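Local atomic coordinates of Mll7089 protein (Mesorhizobium loti, PDB entry 2OZ8), a protein that is of unknown function but probably binds magnesium and may act as a hydro-lyase of the mandelate racemase type. Residues Y136-D141 with A163-V168; K192-P197 with L220-D225; L36-E41 with V108-L113; S42-L47 with A115-L120; R9-Q14 with K353-W358. All blocks are in the same frame, centred on the assembly; numbering follows the deposited sequence. Where two conformers were deposited one is given.

Contact 1. Residues Y136-D141 with A163-V168; sequences YASGLD and AFKIKV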
# COMPACT_ATOMS: atom_id res chain seq x y z
N TYR A 136 33.31 10.67 -18.67
CA TYR A 136 33.38 9.38 -19.31
C TYR A 136 33.18 9.58 -20.79
O TYR A 136 32.60 10.57 -21.20
CB TYR A 136 32.38 8.37 -18.73
CG TYR A 136 30.92 8.72 -18.88
CD1 TYR A 136 30.22 8.29 -19.97
CD2 TYR A 136 30.24 9.40 -17.90
CE1 TYR A 136 28.87 8.54 -20.10
CE2 TYR A 136 28.86 9.67 -17.99
CZ TYR A 136 28.20 9.23 -19.11
OH TYR A 136 26.87 9.46 -19.33
N ALA A 137 33.72 8.66 -21.58
CA ALA A 137 33.71 8.82 -23.01
C ALA A 137 32.47 8.10 -23.53
O ALA A 137 32.28 6.95 -23.22
CB ALA A 137 34.97 8.21 -23.61
N SER A 138 31.67 8.78 -24.33
CA SER A 138 30.40 8.29 -24.78
C SER A 138 30.32 8.39 -26.29
O SER A 138 30.41 9.46 -26.87
CB SER A 138 29.31 9.11 -24.11
OG SER A 138 28.05 8.78 -24.58
N GLY A 139 30.12 7.27 -26.93
CA GLY A 139 30.31 7.16 -28.36
C GLY A 139 29.11 7.54 -29.19
O GLY A 139 29.29 7.98 -30.31
N LEU A 140 27.90 7.41 -28.63
CA LEU A 140 26.64 7.65 -29.40
C LEU A 140 26.74 6.83 -30.69
O LEU A 140 26.45 7.28 -31.80
CB LEU A 140 26.43 9.17 -29.67
CG LEU A 140 26.63 10.15 -28.49
CD1 LEU A 140 26.48 11.63 -28.88
CD2 LEU A 140 25.70 9.85 -27.26
N ASP A 141 27.19 5.59 -30.49
CA ASP A 141 27.90 4.77 -31.50
C ASP A 141 27.05 3.72 -32.10
O ASP A 141 27.59 2.84 -32.69
CB ASP A 141 29.06 4.00 -30.86
CG ASP A 141 28.58 3.12 -29.67
OD1 ASP A 141 28.43 3.71 -28.59
OD2 ASP A 141 28.29 1.89 -29.84
N ALA A 163 36.62 5.44 -18.30
CA ALA A 163 35.23 5.01 -18.33
C ALA A 163 34.59 5.31 -19.70
O ALA A 163 34.84 6.38 -20.28
CB ALA A 163 34.45 5.67 -17.18
N PHE A 164 33.77 4.38 -20.19
CA PHE A 164 33.32 4.32 -21.59
C PHE A 164 31.86 3.88 -21.65
O PHE A 164 31.49 2.92 -21.00
CB PHE A 164 34.18 3.30 -22.37
CG PHE A 164 35.66 3.59 -22.30
CD1 PHE A 164 36.24 4.53 -23.16
CD2 PHE A 164 36.47 3.00 -21.34
CE1 PHE A 164 37.58 4.88 -23.05
CE2 PHE A 164 37.87 3.37 -21.22
CZ PHE A 164 38.39 4.29 -22.08
N LYS A 165 31.02 4.59 -22.41
CA LYS A 165 29.62 4.22 -22.58
C LYS A 165 29.31 3.95 -24.04
O LYS A 165 29.63 4.77 -24.91
CB LYS A 165 28.68 5.29 -22.07
CG LYS A 165 27.22 4.86 -22.04
CD LYS A 165 26.24 6.01 -22.40
CE LYS A 165 26.11 7.00 -21.30
NZ LYS A 165 25.08 8.07 -21.46
N ILE A 166 28.68 2.81 -24.29
CA ILE A 166 28.26 2.40 -25.60
C ILE A 166 26.77 2.22 -25.65
O ILE A 166 26.11 2.03 -24.60
CB ILE A 166 28.98 1.11 -26.05
CG1 ILE A 166 28.59 -0.06 -25.15
CG2 ILE A 166 30.53 1.38 -26.09
CD1 ILE A 166 29.16 -1.40 -25.59
N LYS A 167 26.24 2.29 -26.87
CA LYS A 167 24.82 2.13 -27.15
C LYS A 167 24.52 0.72 -27.49
O LYS A 167 25.22 0.15 -28.30
CB LYS A 167 24.39 3.00 -28.33
CG LYS A 167 24.64 4.48 -28.09
CD LYS A 167 23.80 5.07 -26.99
CE LYS A 167 23.94 6.58 -26.91
NZ LYS A 167 23.33 7.14 -25.63
N VAL A 168 23.46 0.18 -26.90
CA VAL A 168 23.06 -1.19 -27.21
C VAL A 168 21.60 -1.18 -27.54
O VAL A 168 21.03 -0.11 -27.71
CB VAL A 168 23.38 -2.19 -26.04
CG1 VAL A 168 24.91 -2.27 -25.81
CG2 VAL A 168 22.65 -1.80 -24.78
O HOH W 1 27.34 6.72 -25.84

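Contact 2. Residues K192-P197 with L220-D225; sequences KVMIDP and LLWVED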
# COMPACT_ATOMS: atom_id res chain seq x y z
N LYS A 192 35.97 1.30 -16.62
CA LYS A 192 34.58 1.28 -16.20
C LYS A 192 33.72 1.28 -17.46
O LYS A 192 34.05 1.96 -18.45
CB LYS A 192 34.33 2.50 -15.30
CG LYS A 192 34.85 2.32 -13.87
CD LYS A 192 35.47 3.58 -13.30
CE LYS A 192 35.60 3.58 -11.67
NZ LYS A 192 35.89 5.01 -10.96
N VAL A 193 32.64 0.48 -17.47
CA VAL A 193 31.77 0.40 -18.68
C VAL A 193 30.29 0.64 -18.38
O VAL A 193 29.74 0.09 -17.42
CB VAL A 193 31.98 -0.98 -19.43
CG1 VAL A 193 31.05 -1.11 -20.61
CG2 VAL A 193 33.45 -1.15 -19.89
N MET A 194 29.64 1.44 -19.21
CA MET A 194 28.20 1.64 -19.12
C MET A 194 27.55 1.26 -20.43
O MET A 194 28.15 1.46 -21.52
CB MET A 194 27.84 3.10 -18.76
CG MET A 194 28.70 3.78 -17.59
SD MET A 194 30.49 4.26 -17.74
CE MET A 194 30.29 5.72 -16.85
N ILE A 195 26.33 0.72 -20.34
CA ILE A 195 25.53 0.50 -21.54
C ILE A 195 24.26 1.32 -21.51
O ILE A 195 23.71 1.56 -20.46
CB ILE A 195 25.18 -0.99 -21.80
CG1 ILE A 195 24.46 -1.60 -20.62
CG2 ILE A 195 26.44 -1.79 -22.19
CD1 ILE A 195 23.71 -2.89 -20.94
N ASP A 196 23.78 1.72 -22.69
CA ASP A 196 22.59 2.54 -22.87
C ASP A 196 21.72 1.97 -23.99
O ASP A 196 21.97 2.25 -25.14
CB ASP A 196 23.02 3.93 -23.26
CG ASP A 196 21.85 4.92 -23.27
OD1 ASP A 196 20.66 4.52 -23.22
OD2 ASP A 196 22.14 6.12 -23.37
N PRO A 197 20.72 1.15 -23.65
CA PRO A 197 19.75 0.59 -24.60
C PRO A 197 18.70 1.59 -25.10
O PRO A 197 17.97 1.28 -26.03
CB PRO A 197 19.00 -0.45 -23.74
CG PRO A 197 19.89 -0.68 -22.52
CD PRO A 197 20.48 0.67 -22.27
N LEU A 220 29.65 -4.04 -15.48
CA LEU A 220 29.10 -2.74 -15.78
C LEU A 220 28.98 -1.89 -14.59
O LEU A 220 28.47 -2.33 -13.57
CB LEU A 220 27.71 -2.86 -16.39
CG LEU A 220 27.56 -3.72 -17.64
CD1 LEU A 220 26.10 -3.84 -17.98
CD2 LEU A 220 28.33 -3.15 -18.83
N LEU A 221 29.43 -0.64 -14.73
CA LEU A 221 29.12 0.42 -13.77
C LEU A 221 27.63 0.78 -13.72
O LEU A 221 27.04 0.92 -12.62
CB LEU A 221 29.95 1.64 -14.10
CG LEU A 221 29.94 2.75 -13.07
CD1 LEU A 221 30.29 2.15 -11.61
CD2 LEU A 221 30.85 3.89 -13.51
N TRP A 222 27.00 0.95 -14.87
CA TRP A 222 25.55 1.19 -14.89
C TRP A 222 24.96 0.88 -16.26
O TRP A 222 25.66 0.83 -17.27
CB TRP A 222 25.13 2.60 -14.39
CG TRP A 222 25.34 3.81 -15.31
CD1 TRP A 222 24.81 4.01 -16.55
CD2 TRP A 222 26.10 4.99 -15.02
NE1 TRP A 222 25.19 5.23 -17.06
CE2 TRP A 222 25.99 5.85 -16.15
CE3 TRP A 222 26.84 5.42 -13.92
CZ2 TRP A 222 26.61 7.12 -16.20
CZ3 TRP A 222 27.44 6.64 -13.97
CH2 TRP A 222 27.34 7.48 -15.10
N VAL A 223 23.67 0.62 -16.25
CA VAL A 223 22.88 0.52 -17.45
C VAL A 223 21.92 1.71 -17.42
O VAL A 223 21.26 1.99 -16.41
CB VAL A 223 22.14 -0.86 -17.58
CG1 VAL A 223 21.30 -1.18 -16.36
CG2 VAL A 223 21.29 -0.92 -18.86
N GLU A 224 21.86 2.44 -18.53
CA GLU A 224 21.12 3.67 -18.59
C GLU A 224 19.85 3.52 -19.40
O GLU A 224 19.90 2.96 -20.47
CB GLU A 224 22.03 4.67 -19.25
CG GLU A 224 21.75 6.10 -18.88
CD GLU A 224 22.91 7.03 -19.25
OE1 GLU A 224 24.11 6.69 -19.00
OE2 GLU A 224 22.60 8.09 -19.79
N ASP A 225 18.73 4.03 -18.92
CA ASP A 225 17.46 3.92 -19.62
C ASP A 225 17.19 2.57 -20.33
O ASP A 225 16.94 2.54 -21.52
CB ASP A 225 17.31 5.05 -20.63
CG ASP A 225 17.57 6.39 -20.03
OD1 ASP A 225 16.94 6.71 -18.99
OD2 ASP A 225 18.42 7.14 -20.58

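Contact 3. Residues L36-E41 with V108-L113; sequences LELVSE and VALWDL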
# COMPACT_ATOMS: atom_id res chain seq x y z
N LEU A 36 21.68 31.79 -28.04
CA LEU A 36 20.77 32.74 -27.47
C LEU A 36 21.66 33.59 -26.59
O LEU A 36 22.36 33.08 -25.71
CB LEU A 36 19.71 32.02 -26.63
CG LEU A 36 18.90 32.93 -25.70
CD1 LEU A 36 18.03 33.89 -26.50
CD2 LEU A 36 18.06 32.10 -24.70
N GLU A 37 21.68 34.89 -26.88
CA GLU A 37 22.50 35.80 -26.09
C GLU A 37 21.58 36.78 -25.43
O GLU A 37 20.70 37.38 -26.08
CB GLU A 37 23.53 36.52 -26.93
CG GLU A 37 24.77 35.68 -27.25
CD GLU A 37 25.66 36.39 -28.28
OE1 GLU A 37 26.87 36.58 -28.02
OE2 GLU A 37 25.14 36.77 -29.34
N LEU A 38 21.73 36.87 -24.11
CA LEU A 38 20.91 37.79 -23.32
C LEU A 38 21.83 38.89 -22.80
O LEU A 38 22.78 38.61 -22.09
CB LEU A 38 20.20 37.05 -22.19
CG LEU A 38 19.25 35.90 -22.53
CD1 LEU A 38 18.74 35.15 -21.26
CD2 LEU A 38 18.10 36.38 -23.44
N VAL A 39 21.54 40.12 -23.21
CA VAL A 39 22.38 41.30 -22.92
C VAL A 39 21.74 42.12 -21.84
O VAL A 39 20.56 42.45 -21.95
CB VAL A 39 22.57 42.19 -24.19
CG1 VAL A 39 23.70 43.17 -23.98
CG2 VAL A 39 22.87 41.33 -25.47
N SER A 40 22.50 42.44 -20.79
CA SER A 40 21.99 43.39 -19.79
C SER A 40 22.47 44.80 -20.08
O SER A 40 23.26 45.02 -21.00
CB SER A 40 22.32 42.96 -18.36
OG SER A 40 23.58 43.45 -17.94
N GLU A 41 22.03 45.77 -19.30
CA GLU A 41 22.53 47.14 -19.50
C GLU A 41 23.93 47.47 -18.88
O GLU A 41 24.52 48.51 -19.16
CB GLU A 41 21.44 48.21 -19.24
CG GLU A 41 20.61 48.00 -18.01
CD GLU A 41 19.20 48.62 -18.11
OE1 GLU A 41 18.65 48.67 -19.24
OE2 GLU A 41 18.66 49.03 -17.05
N VAL A 108 20.54 28.45 -18.87
CA VAL A 108 21.97 28.55 -19.07
C VAL A 108 22.43 30.00 -19.31
O VAL A 108 23.38 30.45 -18.68
CB VAL A 108 22.44 27.63 -20.24
CG1 VAL A 108 23.94 27.74 -20.47
CG2 VAL A 108 22.05 26.22 -19.95
N ALA A 109 21.75 30.72 -20.19
CA ALA A 109 22.07 32.13 -20.44
C ALA A 109 21.82 33.02 -19.22
O ALA A 109 22.69 33.82 -18.86
CB ALA A 109 21.31 32.64 -21.61
N LEU A 110 20.68 32.86 -18.55
CA LEU A 110 20.41 33.60 -17.29
C LEU A 110 21.46 33.41 -16.20
O LEU A 110 21.95 34.39 -15.63
CB LEU A 110 19.01 33.29 -16.73
CG LEU A 110 17.82 33.85 -17.49
CD1 LEU A 110 16.55 33.45 -16.81
CD2 LEU A 110 17.97 35.42 -17.64
N TRP A 111 21.82 32.16 -15.90
CA TRP A 111 22.91 31.90 -14.93
C TRP A 111 24.33 32.32 -15.34
O TRP A 111 25.15 32.67 -14.53
CB TRP A 111 22.96 30.42 -14.52
CG TRP A 111 21.86 29.98 -13.64
CD1 TRP A 111 20.67 29.42 -14.02
CD2 TRP A 111 21.83 30.07 -12.21
NE1 TRP A 111 19.92 29.12 -12.91
CE2 TRP A 111 20.61 29.51 -11.79
CE3 TRP A 111 22.72 30.56 -11.24
CZ2 TRP A 111 20.26 29.42 -10.43
CZ3 TRP A 111 22.36 30.48 -9.88
CH2 TRP A 111 21.15 29.91 -9.50
N ASP A 112 24.62 32.24 -16.61
CA ASP A 112 25.88 32.76 -17.14
C ASP A 112 25.98 34.29 -16.86
O ASP A 112 26.95 34.80 -16.31
CB ASP A 112 25.89 32.49 -18.65
CG ASP A 112 27.20 32.88 -19.29
OD1 ASP A 112 28.23 32.73 -18.61
OD2 ASP A 112 27.18 33.34 -20.45
N LEU A 113 24.94 35.00 -17.27
CA LEU A 113 24.79 36.41 -17.00
C LEU A 113 24.83 36.75 -15.51
O LEU A 113 25.54 37.67 -15.13
CB LEU A 113 23.51 36.92 -17.67
CG LEU A 113 23.15 38.40 -17.52
CD1 LEU A 113 24.34 39.31 -17.86
CD2 LEU A 113 22.02 38.61 -18.45

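Contact 4. Residues S42-L47 with A115-L120; sequences SGEVGL and AKEAGL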
# COMPACT_ATOMS: atom_id res chain seq x y z
N SER A 42 24.49 46.55 -18.10
CA SER A 42 25.91 46.65 -17.76
C SER A 42 26.79 46.22 -18.91
O SER A 42 28.00 46.32 -18.84
CB SER A 42 26.23 45.75 -16.57
OG SER A 42 26.01 44.40 -16.90
N GLY A 43 26.18 45.71 -19.97
CA GLY A 43 26.93 45.27 -21.17
C GLY A 43 27.29 43.79 -21.18
O GLY A 43 27.71 43.27 -22.22
N GLU A 44 27.10 43.11 -20.04
CA GLU A 44 27.40 41.69 -19.90
C GLU A 44 26.38 40.87 -20.66
O GLU A 44 25.20 41.26 -20.80
CB GLU A 44 27.50 41.25 -18.44
CG GLU A 44 28.71 41.82 -17.65
CD GLU A 44 30.07 41.15 -17.94
OE1 GLU A 44 30.20 40.26 -18.81
OE2 GLU A 44 31.06 41.51 -17.27
N VAL A 45 26.85 39.76 -21.20
CA VAL A 45 26.06 38.91 -22.05
C VAL A 45 26.05 37.53 -21.42
O VAL A 45 27.09 37.04 -20.97
CB VAL A 45 26.65 38.84 -23.48
CG1 VAL A 45 25.88 37.88 -24.33
CG2 VAL A 45 26.66 40.24 -24.14
N GLY A 46 24.87 36.92 -21.40
CA GLY A 46 24.72 35.52 -21.11
C GLY A 46 24.43 34.71 -22.36
O GLY A 46 23.63 35.09 -23.23
N LEU A 47 25.08 33.55 -22.44
CA LEU A 47 24.92 32.71 -23.58
C LEU A 47 24.29 31.32 -23.22
O LEU A 47 24.67 30.68 -22.24
CB LEU A 47 26.30 32.58 -24.24
CG LEU A 47 26.55 31.50 -25.29
CD1 LEU A 47 25.91 31.88 -26.63
CD2 LEU A 47 28.08 31.18 -25.39
N ALA A 115 26.14 35.02 -12.95
CA ALA A 115 27.52 34.81 -12.55
C ALA A 115 28.49 35.93 -13.02
O ALA A 115 29.29 36.44 -12.22
CB ALA A 115 27.99 33.43 -13.05
N LYS A 116 28.47 36.29 -14.30
CA LYS A 116 29.33 37.37 -14.76
C LYS A 116 29.07 38.64 -13.92
O LYS A 116 29.99 39.26 -13.41
CB LYS A 116 29.11 37.66 -16.24
CG LYS A 116 29.57 36.59 -17.13
CD LYS A 116 29.40 36.94 -18.59
CE LYS A 116 29.91 35.79 -19.40
NZ LYS A 116 29.50 36.05 -20.77
N GLU A 117 27.79 38.99 -13.77
CA GLU A 117 27.44 40.16 -13.01
C GLU A 117 27.77 40.09 -11.52
O GLU A 117 28.02 41.09 -10.89
CB GLU A 117 26.00 40.55 -13.32
CG GLU A 117 25.95 41.32 -14.64
CD GLU A 117 24.57 41.56 -15.13
OE1 GLU A 117 24.42 42.47 -15.99
OE2 GLU A 117 23.63 40.85 -14.69
N ALA A 118 27.80 38.89 -10.94
CA ALA A 118 28.28 38.76 -9.56
C ALA A 118 29.79 38.71 -9.56
O ALA A 118 30.40 38.69 -8.50
CB ALA A 118 27.67 37.50 -8.85
N GLY A 119 30.40 38.66 -10.74
CA GLY A 119 31.87 38.61 -10.83
C GLY A 119 32.40 37.27 -10.39
O GLY A 119 33.34 37.20 -9.57
N LEU A 120 31.78 36.19 -10.89
CA LEU A 120 32.13 34.85 -10.46
C LEU A 120 32.00 33.86 -11.61
O LEU A 120 31.16 34.05 -12.51
CB LEU A 120 31.24 34.37 -9.29
CG LEU A 120 31.30 35.05 -7.91
CD1 LEU A 120 30.11 34.60 -6.99
CD2 LEU A 120 32.63 34.80 -7.22
O HOH W 2 29.78 39.41 -21.36

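Contact 5. Residues R9-Q14 with K353-W358; sequences RITRFQ and KARGEW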
# COMPACT_ATOMS: atom_id res chain seq x y z
N ARG A 9 19.72 38.18 -28.62
CA ARG A 9 20.29 37.97 -29.96
C ARG A 9 20.23 36.48 -30.29
O ARG A 9 20.62 35.66 -29.46
CB ARG A 9 21.72 38.48 -29.95
CG ARG A 9 22.39 38.88 -31.29
CD ARG A 9 23.91 39.28 -31.03
NE ARG A 9 24.07 40.52 -30.23
CZ ARG A 9 24.82 40.69 -29.12
NH1 ARG A 9 25.52 39.69 -28.58
NH2 ARG A 9 24.85 41.89 -28.53
N ILE A 10 19.73 36.11 -31.47
CA ILE A 10 19.70 34.71 -31.88
C ILE A 10 20.58 34.43 -33.10
O ILE A 10 20.40 35.01 -34.18
CB ILE A 10 18.28 34.20 -32.18
CG1 ILE A 10 17.29 34.54 -31.03
CG2 ILE A 10 18.29 32.67 -32.52
CD1 ILE A 10 17.34 33.62 -29.83
N THR A 11 21.54 33.52 -32.95
CA THR A 11 22.33 33.14 -34.10
C THR A 11 22.11 31.69 -34.45
O THR A 11 22.45 30.81 -33.66
CB THR A 11 23.83 33.41 -33.88
OG1 THR A 11 24.00 34.73 -33.36
CG2 THR A 11 24.55 33.32 -35.17
N ARG A 12 21.58 31.46 -35.65
CA ARG A 12 21.23 30.12 -36.09
C ARG A 12 22.40 29.39 -36.78
O ARG A 12 23.06 29.97 -37.64
CB ARG A 12 20.03 30.22 -37.01
CG ARG A 12 19.38 28.92 -37.32
CD ARG A 12 18.48 29.08 -38.51
NE ARG A 12 17.85 27.81 -38.89
CZ ARG A 12 18.43 26.86 -39.62
NH1 ARG A 12 19.68 27.03 -40.07
NH2 ARG A 12 17.76 25.76 -39.93
N PHE A 13 22.64 28.14 -36.40
CA PHE A 13 23.60 27.22 -37.03
C PHE A 13 22.91 25.92 -37.55
O PHE A 13 21.91 25.42 -36.98
CB PHE A 13 24.72 26.87 -36.04
CG PHE A 13 25.46 28.09 -35.49
CD1 PHE A 13 26.50 28.68 -36.19
CD2 PHE A 13 25.09 28.65 -34.28
CE1 PHE A 13 27.16 29.81 -35.71
CE2 PHE A 13 25.75 29.77 -33.78
CZ PHE A 13 26.78 30.35 -34.50
N GLN A 14 23.41 25.38 -38.64
CA GLN A 14 22.87 24.13 -39.17
C GLN A 14 24.03 23.55 -39.98
O GLN A 14 24.36 24.06 -41.04
CB GLN A 14 21.64 24.37 -40.04
CG GLN A 14 21.04 23.06 -40.66
CD GLN A 14 19.89 23.29 -41.67
OE1 GLN A 14 19.40 24.41 -41.87
NE2 GLN A 14 19.46 22.24 -42.30
N LYS A 353 34.61 34.79 -35.10
CA LYS A 353 34.92 34.15 -36.37
C LYS A 353 33.83 33.15 -36.72
O LYS A 353 33.35 33.12 -37.87
CB LYS A 353 36.28 33.45 -36.34
CG LYS A 353 37.48 34.41 -36.29
CD LYS A 353 38.82 33.67 -36.00
CE LYS A 353 39.93 34.68 -35.56
NZ LYS A 353 41.01 34.03 -34.74
N ALA A 354 33.41 32.37 -35.74
CA ALA A 354 32.37 31.35 -35.95
C ALA A 354 31.02 31.93 -36.34
O ALA A 354 30.41 31.44 -37.27
CB ALA A 354 32.23 30.43 -34.73
N ARG A 355 30.56 32.96 -35.63
CA ARG A 355 29.35 33.67 -36.00
C ARG A 355 29.35 34.23 -37.45
O ARG A 355 28.27 34.47 -38.03
CB ARG A 355 29.08 34.77 -34.99
CG ARG A 355 27.74 35.51 -35.20
CD ARG A 355 27.62 36.79 -34.36
NE ARG A 355 27.57 36.50 -32.93
CZ ARG A 355 28.08 37.30 -32.00
NH1 ARG A 355 28.66 38.44 -32.35
NH2 ARG A 355 28.02 36.96 -30.72
N GLY A 356 30.53 34.43 -38.04
CA GLY A 356 30.67 34.90 -39.44
C GLY A 356 30.71 33.80 -40.48
O GLY A 356 29.96 33.81 -41.44
N GLU A 357 31.58 32.82 -40.28
CA GLU A 357 31.71 31.69 -41.21
C GLU A 357 30.51 30.77 -41.16
O GLU A 357 30.02 30.33 -42.21
CB GLU A 357 33.02 30.90 -40.96
CG GLU A 357 34.29 31.75 -41.28
CD GLU A 357 35.63 31.10 -40.83
OE1 GLU A 357 35.60 30.02 -40.16
OE2 GLU A 357 36.70 31.69 -41.18
N TRP A 358 29.99 30.52 -39.95
CA TRP A 358 29.05 29.41 -39.76
C TRP A 358 27.57 29.77 -39.58
O TRP A 358 26.70 28.87 -39.55
CB TRP A 358 29.54 28.44 -38.68
CG TRP A 358 30.79 27.69 -39.09
CD1 TRP A 358 32.08 27.92 -38.65
CD2 TRP A 358 30.88 26.59 -40.02
NE1 TRP A 358 32.95 27.02 -39.25
CE2 TRP A 358 32.25 26.20 -40.09
CE3 TRP A 358 29.93 25.87 -40.78
CZ2 TRP A 358 32.68 25.15 -40.88
CZ3 TRP A 358 30.35 24.84 -41.57
CH2 TRP A 358 31.71 24.48 -41.63
O HOH W 3 26.24 26.15 -39.36

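Contact 1. Residues Y136-D141 with A163-V168
In the beta-alpha-beta unit of strand 132-138, helix 146-158 and strand 163-167, Ala137 pairs with Phe164 and Ser138 with Lys165 as parallel neighbours of a barrel wall. Ala137 N donates to Ala163 O (2.9 Å) almost straight, and Ala137 O receives Lys165 N (2.8 Å). As the first strand gives way to loop, Gly139 N reaches Lys165 O over a longer 3.3 Å. The small methyl of Ala137 suits the helix-covered face: it lets Ala156 of helix 146-158 come close while its CB touches Phe164 CD1.

Tyr136 and Lys165 meet on the other face. With CG of Tyr136 between its backbone N and carbonyl carbon (chi1 63°), the ring runs toward the lysine, and its edge atom CE1 meets Lys165 CE at 3.4 Å. Lys165 NZ gives the hydroxyl a weak bond, its salt bridges going to Glu224 and Glu317. Water 1 gives hydrogens to Ser138 OG and Lys165 O and accepts one from Leu140 N. Beyond the strand pairing, Asp141 OD1 stands in for a backbone carbonyl, accepting Lys167 N at 3.1 Å on its syn side but some way out of the carboxylate plane. Lys167 sends its amine to Asp196. Two lysines spaced Lys-x-Lys at the end of the second barrel strand are a hallmark of mandelate racemase relatives in the enolase superfamily.

Contact 2. Residues K192-P197 with L220-D225
Met194 and Trp222 are brought together by different choices at their first torsion: the methionine CG lies anti to its carbonyl carbon (chi1 -44°), whereas the indole CG sits between backbone N and carbonyl carbon (chi1 76°). Met194 CG therefore comes down over the middle of the five-membered ring, 3.7 Å from its centroid, in a CH-pi contact. Bends further along the flexible thioether chain carry SD above the six-membered ring, a more distant Met-aromatic contact, and place CE against Leu221 CD2 at 3.8 Å. Trp315 packs edge-to-face on the same indole.

The backbones run parallel. Val193 O accepts a bent bond from Leu221 N; further on, Trp222 O takes Ile195 N at 3.1 Å, and Ile195 O takes Glu224 N at 2.8 Å. On the side facing helix 203-215, the branched Ile195 fills the interface, its CG1 lying 3.8 Å from Leu220 CD1, with Leu210 of that helix touching both residues.

At the C-terminal ends polar groups replace the apolar ones. Trp222 NE1 donates to Glu224 OE1 at 2.7 Å, on the anti side of the carboxylate and out of its plane, which helps fix the rotation of the acid; Lys165 grips the same oxygen. Asp196 brings OD2 to 4.1 Å from Glu224 OE2. Two acids this close, on the third and fourth barrel strands and backed by Lys167 and Lys165, are consistent with the magnesium-binding carboxylates found at these places in relatives.

Contact 3. Residues L36-E41 with V108-L113
Leu38 points from its strand into the helix, and its CD1 methyl touches two neighbours, Ala109 CB at 3.6 Å and Leu110 CD2 at 3.7 Å. The torsion that lays CG of Leu38 beside its own backbone N and anti to the carbonyl carbon (chi1 -59°) sends this branch to the helix. Ala109 faces the strand directly, and its short side chain lets the backbones come near: the axes of strand 36-40 and helix 108-113 pass 8.3 Å apart. Leu110 starts off to one side but bends its end inward, meeting Leu38 at a slant.

One helical turn on from Ala109, Leu113 also faces the strand. Its CD2 comes within 3.7 Å of Leu38 O, and its other methyl, CD1, approaches Ser40 CB at 4.2 Å. Leu5 of strand 5-17 touches both Leu38 and Leu113, and Ala80 of helix 80-83 backs Leu110 and Leu113.

Alternate residues of the strand suit its two faces, for Glu37 turns away from the helix to Arg9 and Arg355. With no hydrogen bond between strand and helix, the buried interface rests on the fit of leucine methyls round a small alanine, and its strength is that of apolar contact and exclusion of water.

Contact 4. Residues S42-L47 with A115-L120
Val45 O receives the amine of Lys116 at 2.6 Å (NZ to O), approached nearly head-on from beyond the carbonyl oxygen. The lysine chain is extended past CG, and that length lets a helix residue span to the strand backbone. On the way it passes the Glu44 carboxylate, whose OE1 lies 3.4 Å from Lys116 CD. Water 2 joins the group, donating to Glu44 OE1 at 2.7 Å and accepting from Val45 N at 3.0 Å; its bond from Lys116 NZ is weak.

A second tie is made by Ser42 OG, which donates to the anti lone pair of Glu117 OE1 at 2.7 Å. Ser40 reaches this oxygen too, though so closely in the model that its exact geometry is doubtful. Glu44 and Glu117 run antiparallel alongside each other, with Glu44 CB 4.1 Å from Glu117 CG.

Gly119, at positive phi, ends the helix in a Schellman motif: Gly119 N bonds to Lys116 O, and Leu120 N to Ala115 O at 2.8 Å. Gly43, also at positive phi, suits the turn before strand 45-52. The C-terminal end of helix 103-118 is thus pinned to the turn of the hairpin formed by strands 27-40 and 45-52, while Ala118 O accepts a hydrogen bond from Arg79 of a second subunit.

Contact 5. Residues R9-Q14 with K353-W358
Apolar packing centres on Phe13, whose CD1 lies 3.9 Å from Trp358 CB. The phenyl ring, its CG anti to the carbonyl carbon (chi1 -56°), is tipped toward the helix end, so that its edge atom CE1 faces Ala354 O in the plane of the ring. An aromatic ring fits here because its weakly positive rim can face a backbone oxygen such as this one. Nearby, Thr11 CG2 touches the aliphatic part of Arg355, at CG, over 3.9 Å, the two side chains crossing at about a right angle.

Strand 5-17 belongs to the antiparallel sheet of the N-terminal part, and helix 352-357 comes from near the other end of the chain; a capping domain built from both chain ends is familiar in the enolase superfamily.

A water-mediated polar link crosses the contact: water 3 donates to Trp358 O at 2.8 Å and accepts from Gln14 N at 3.0 Å. Within the strand, Arg12 presents NH1 and NH2 together to Gln14 OE1, the closer, NH2, at 2.9 Å, while its NE bonds to Pro58 O.

Among the charges, Arg9 NH1 and Arg355 NH2 stand 4.3 Å apart because both reach the carboxylate of Glu37, one to each oxygen. Arg355 has a second acidic partner in Glu352, a neighbour on its own helix.

How the contacts relate
The five contacts fall into two groups. Contacts 1 and 2 are adjacent in the barrel wall, their centres 9 Å apart, joined through paired strands 163-167 and 192-196 and by the salt bridge of Lys167 NZ to Asp196 OD2 (2.8 Å); together they line the probable metal site. Contacts 3, 4 and 5 share the antiparallel sheet of the other domain. Contacts 3 and 4 use one helix, 103-118, with centres 7 Å apart, and Glu37 of contact 3 reaches contact 5 through its OE1 to Arg355 NH2 (3.0 Å). No centre of contacts 3 to 5 comes closer than 29 Å to that of contact 1, the nearest being contact 5. Contact 5 closes a loop enclosing all the others.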